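PDB 3QH6: CT296 from Chlamydia trachomatis, which is of unknown function but resembles Fe(II) 2-oxoglutarate-dependent enzymes in structure. Local coordinates for residues 69-72 and 73-77; 25-29 and 30-34. One frame throughout, in Å; residues are numbered along the deposited sequence.

How the contacts relate
Contact 2 (residues 25-34) starts helix 29-42, and contact 1 (residues 69-77) ends helix 66-75, the next helix in the chain. Their centres lie about 11 Å apart and the two touch directly. Val75 beds into the loop of contact 2, its CG1 3.1 Å from Leu26 O and its CG2 3.8 Å from Pro28 CD. One turn back, Ile71 CD1 comes to 3.9 Å from Asp31 O, while Arg74 NH1 stays 3.8 Å from Asp31 OD2, long and weak for opposite charges. The last turn of one helix thus packs beside the first turn of the other. Both belong to a chain of the cupin clan, but neither contact is known to form a metal or substrate site.

Contact 1 of 2, residues 69-72 and 73-77; sequences QMIV and KRVRL
Lys73 turns back over Gln69. Its backbone N donates to Gln69 O at 2.9 Å, and its CG rests 3.1 Å from the same oxygen. Bends at chi2 (-67°) and chi4 (-81°) fold the chain so that NZ comes round to Gln69 OE1, a weak hydrogen bond at 3.2 Å that reaches the oxygen rather than NE2 of the amide. Arg74 N bonds to Met70 O, and the arginine's CB, CG and CD run past that carbonyl oxygen; further out, Met70 CE approaches the guanidinium obliquely. Val75 N donates to Ile71 O at 3.0 Å. On the same flank the two side chains lie alongside each other, pointing the same way, with CG2 of Ile71 4.1 Å from CG2 of Val75. Helix 66-75 then closes in a Schellman motif. Arg76, at positive phi (64°), is its C-prime residue and sends N weakly to Lys73 O, while Leu77 N reaches back to Val72 O at 2.9 Å, in the carbonyl plane. Past Arg76 the chain turns and Leu77 packs back against the last turn: its CB is in loose contact with Val72 CG1 and its CD1 lies 4.4 Å from Ile71 CG2. Leu77 and Val72 both also touch Phe150 on strand 145-151.

Contact 2 of 2, residues 25-29 and 30-34; sequences GLAPV and SDCKQ
Asp31 reaches back along the first helical turn to Pro28. Its CB lies 3.6 Å from Pro28 O, and its CG lies 4.1 Å from Pro28 CB. At the tip OD2 meets the proline ring, 3.5 Å from Pro28 CG and a little farther from Pro28 CB. With CG anti to the carbonyl carbon (chi1 -70°), the side chain bears back on Pro28 and brings OD2 against the CB-CG side of the ring. The carboxylate also looks toward helix 66-75. Cys32, the next residue, turns toward the loop: SG lies 3.9 Å from Ala27 CB, and its backbone N bonds to Pro28 O at 3.2 Å, in the carbonyl plane. On the outer side Lys33 N donates almost straight (170°) to Val29 O. The two side chains point the same way, Lys33 CG at 3.2 Å from Val29 O and CE beside Val29 CG1. Ala27, in the loop, is tied to Gly123 by backbone hydrogen bonding. Pro28 stands at the N-cap position, and its carbonyl accepts the first i to i+4 bond of the helix, the typical start of an alpha-helix: helix 29-42, entered by the loop from strand 20-23.

Contact 1 of 2, residues 69-72 and 73-77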
loop_
_atom_site.group_PDB
_atom_site.type_symbol
_atom_site.label_atom_id
_atom_site.label_comp_id
_atom_site.label_asym_id
_atom_site.label_seq_id
_atom_site.Cartn_x
_atom_site.Cartn_y
_atom_site.Cartn_z
ATOM N N GLN A 69 -6.872 3.742 -7.722
ATOM C CA GLN A 69 -7.980 2.898 -7.306
ATOM C C GLN A 69 -7.952 1.626 -8.114
ATOM O O GLN A 69 -8.468 0.637 -7.682
ATOM C CB GLN A 69 -9.348 3.590 -7.460
ATOM C CG GLN A 69 -9.681 4.614 -6.350
ATOM C CD GLN A 69 -10.213 3.977 -5.049
ATOM O OE1 GLN A 69 -9.858 2.849 -4.677
ATOM N NE2 GLN A 69 -11.046 4.729 -4.336
ATOM N N MET A 70 -7.422 1.668 -9.329
ATOM C CA MET A 70 -7.388 0.439 -10.150
ATOM C C MET A 70 -6.501 -0.610 -9.498
ATOM O O MET A 70 -6.852 -1.780 -9.452
ATOM C CB MET A 70 -6.925 0.730 -11.562
ATOM C CG MET A 70 -8.044 1.311 -12.420
ATOM S SD MET A 70 -7.373 1.892 -13.970
ATOM C CE MET A 70 -6.945 0.302 -14.726
ATOM N N ILE A 71 -5.364 -0.177 -8.967
ATOM C CA ILE A 71 -4.495 -1.105 -8.236
ATOM C C ILE A 71 -5.193 -1.582 -6.966
ATOM O O ILE A 71 -5.164 -2.759 -6.638
ATOM C CB ILE A 71 -3.152 -0.471 -7.909
ATOM C CG1 ILE A 71 -2.314 -0.375 -9.189
ATOM C CG2 ILE A 71 -2.416 -1.316 -6.839
ATOM C CD1 ILE A 71 -0.874 0.032 -8.966
ATOM N N VAL A 72 -5.829 -0.662 -6.251
ATOM C CA VAL A 72 -6.488 -1.031 -4.985
ATOM C C VAL A 72 -7.528 -2.105 -5.279
ATOM O O VAL A 72 -7.597 -3.145 -4.613
ATOM C CB VAL A 72 -7.186 0.203 -4.344
ATOM C CG1 VAL A 72 -8.166 -0.239 -3.264
ATOM C CG2 VAL A 72 -6.158 1.168 -3.817
ATOM N N LYS A 73 -8.327 -1.867 -6.310
ATOM C CA LYS A 73 -9.440 -2.765 -6.622
ATOM C C LYS A 73 -9.002 -4.078 -7.287
ATOM O O LYS A 73 -9.567 -5.128 -7.015
ATOM C CB LYS A 73 -10.412 -2.062 -7.569
ATOM C CG LYS A 73 -11.071 -0.806 -6.970
ATOM C CD LYS A 73 -12.005 -1.182 -5.841
ATOM C CE LYS A 73 -13.010 -0.085 -5.568
ATOM N NZ LYS A 73 -12.428 0.987 -4.742
ATOM N N ARG A 74 -8.047 -4.010 -8.194
ATOM C CA ARG A 74 -7.687 -5.204 -8.953
ATOM C C ARG A 74 -6.748 -6.089 -8.165
ATOM O O ARG A 74 -6.642 -7.281 -8.449
ATOM C CB ARG A 74 -7.056 -4.844 -10.295
ATOM C CG ARG A 74 -7.995 -4.043 -11.218
ATOM C CD ARG A 74 -7.267 -3.584 -12.472
ATOM N NE ARG A 74 -6.885 -4.731 -13.303
ATOM C CZ ARG A 74 -5.858 -4.751 -14.135
ATOM N NH1 ARG A 74 -5.063 -3.700 -14.224
ATOM N NH2 ARG A 74 -5.628 -5.834 -14.880
ATOM N N VAL A 75 -6.059 -5.519 -7.186
ATOM C CA VAL A 75 -5.224 -6.347 -6.300
ATOM C C VAL A 75 -6.020 -6.701 -5.033
ATOM O O VAL A 75 -5.591 -7.526 -4.245
ATOM C CB VAL A 75 -3.888 -5.646 -5.994
ATOM C CG1 VAL A 75 -3.009 -6.504 -5.107
ATOM C CG2 VAL A 75 -3.170 -5.356 -7.321
ATOM N N ARG A 76 -7.203 -6.096 -4.878
ATOM C CA ARG A 76 -8.103 -6.349 -3.733
ATOM C C ARG A 76 -7.498 -5.930 -2.395
ATOM O O ARG A 76 -7.790 -6.535 -1.354
ATOM C CB ARG A 76 -8.552 -7.819 -3.666
ATOM C CG ARG A 76 -9.104 -8.321 -4.987
ATOM C CD ARG A 76 -9.544 -9.764 -4.894
ATOM N NE ARG A 76 -10.704 -9.965 -4.038
ATOM C CZ ARG A 76 -10.667 -10.424 -2.783
ATOM N NH1 ARG A 76 -9.512 -10.727 -2.200
ATOM N NH2 ARG A 76 -11.802 -10.583 -2.101
ATOM N N LEU A 77 -6.677 -4.887 -2.422
ATOM C CA LEU A 77 -6.089 -4.332 -1.210
ATOM C C LEU A 77 -7.140 -3.940 -0.176
ATOM O O LEU A 77 -6.889 -4.063 1.018
ATOM C CB LEU A 77 -5.253 -3.081 -1.525
ATOM C CG LEU A 77 -4.048 -3.318 -2.428
ATOM C CD1 LEU A 77 -3.212 -2.054 -2.554
ATOM C CD2 LEU A 77 -3.189 -4.488 -1.884
#

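Contact 2 of 2, residues 25-29 and 30-34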
loop_
_atom_site.group_PDB
_atom_site.type_symbol
_atom_site.label_atom_id
_atom_site.label_comp_id
_atom_site.label_asym_id
_atom_site.label_seq_id
_atom_site.Cartn_x
_atom_site.Cartn_y
_atom_site.Cartn_z
ATOM N N GLY A 25 5.828 -9.067 -3.904
ATOM C CA GLY A 25 4.967 -9.226 -5.074
ATOM C C GLY A 25 3.479 -9.042 -4.802
ATOM O O GLY A 25 2.641 -9.771 -5.327
ATOM N N LEU A 26 3.142 -8.062 -3.977
ATOM C CA LEU A 26 1.748 -7.801 -3.633
ATOM C C LEU A 26 0.970 -7.300 -4.852
ATOM O O LEU A 26 -0.162 -7.713 -5.086
ATOM C CB LEU A 26 1.677 -6.783 -2.490
ATOM C CG LEU A 26 0.302 -6.450 -1.894
ATOM C CD1 LEU A 26 -0.381 -7.703 -1.373
ATOM C CD2 LEU A 26 0.444 -5.428 -0.772
ATOM N N ALA A 27 1.593 -6.409 -5.620
ATOM C CA ALA A 27 0.965 -5.779 -6.772
ATOM C C ALA A 27 1.864 -5.993 -7.994
ATOM O O ALA A 27 3.086 -6.005 -7.841
ATOM C CB ALA A 27 0.776 -4.301 -6.506
ATOM N N PRO A 28 1.265 -6.166 -9.198
ATOM C CA PRO A 28 2.048 -6.400 -10.417
ATOM C C PRO A 28 3.041 -5.280 -10.640
ATOM O O PRO A 28 2.673 -4.112 -10.590
ATOM C CB PRO A 28 0.994 -6.392 -11.529
ATOM C CG PRO A 28 -0.300 -6.701 -10.857
ATOM C CD PRO A 28 -0.177 -6.066 -9.493
ATOM N N VAL A 29 4.288 -5.640 -10.889
ATOM C CA VAL A 29 5.349 -4.651 -11.023
ATOM C C VAL A 29 5.110 -3.665 -12.167
ATOM O O VAL A 29 5.496 -2.504 -12.067
ATOM C CB VAL A 29 6.715 -5.348 -11.188
ATOM C CG1 VAL A 29 7.756 -4.382 -11.778
ATOM C CG2 VAL A 29 7.166 -5.925 -9.852
ATOM N N SER A 30 4.471 -4.121 -13.252
ATOM C CA SER A 30 4.210 -3.271 -14.416
ATOM C C SER A 30 3.143 -2.219 -14.137
ATOM O O SER A 30 3.237 -1.088 -14.604
ATOM C CB SER A 30 3.796 -4.123 -15.619
ATOM O OG SER A 30 2.830 -5.092 -15.244
ATOM N N ASP A 31 2.121 -2.594 -13.378
ATOM C CA ASP A 31 1.134 -1.627 -12.916
ATOM C C ASP A 31 1.753 -0.577 -11.988
ATOM O O ASP A 31 1.375 0.590 -12.049
ATOM C CB ASP A 31 -0.016 -2.326 -12.189
ATOM C CG ASP A 31 -0.890 -3.133 -13.138
ATOM O OD1 ASP A 31 -0.861 -2.848 -14.364
ATOM O OD2 ASP A 31 -1.602 -4.044 -12.657
ATOM N N CYS A 32 2.685 -0.982 -11.134
ATOM C CA CYS A 32 3.347 0.004 -10.263
ATOM C C CYS A 32 4.200 1.022 -11.024
ATOM O O CYS A 32 4.096 2.213 -10.773
ATOM C CB CYS A 32 4.183 -0.668 -9.180
ATOM S SG CYS A 32 3.181 -1.624 -8.073
ATOM N N LYS A 33 5.046 0.562 -11.941
ATOM C CA LYS A 33 5.870 1.471 -12.755
ATOM C C LYS A 33 5.040 2.416 -13.634
ATOM O O LYS A 33 5.412 3.577 -13.829
ATOM C CB LYS A 33 6.805 0.673 -13.673
ATOM C CG LYS A 33 7.661 -0.360 -12.965
ATOM C CD LYS A 33 8.647 0.272 -11.993
ATOM C CE LYS A 33 9.705 -0.735 -11.570
ATOM N NZ LYS A 33 10.573 -1.122 -12.706
ATOM N N GLN A 34 3.935 1.920 -14.186
ATOM C CA GLN A 34 3.061 2.759 -14.992
ATOM C C GLN A 34 2.494 3.893 -14.138
ATOM O O GLN A 34 2.563 5.049 -14.522
ATOM C CB GLN A 34 1.936 1.938 -15.646
#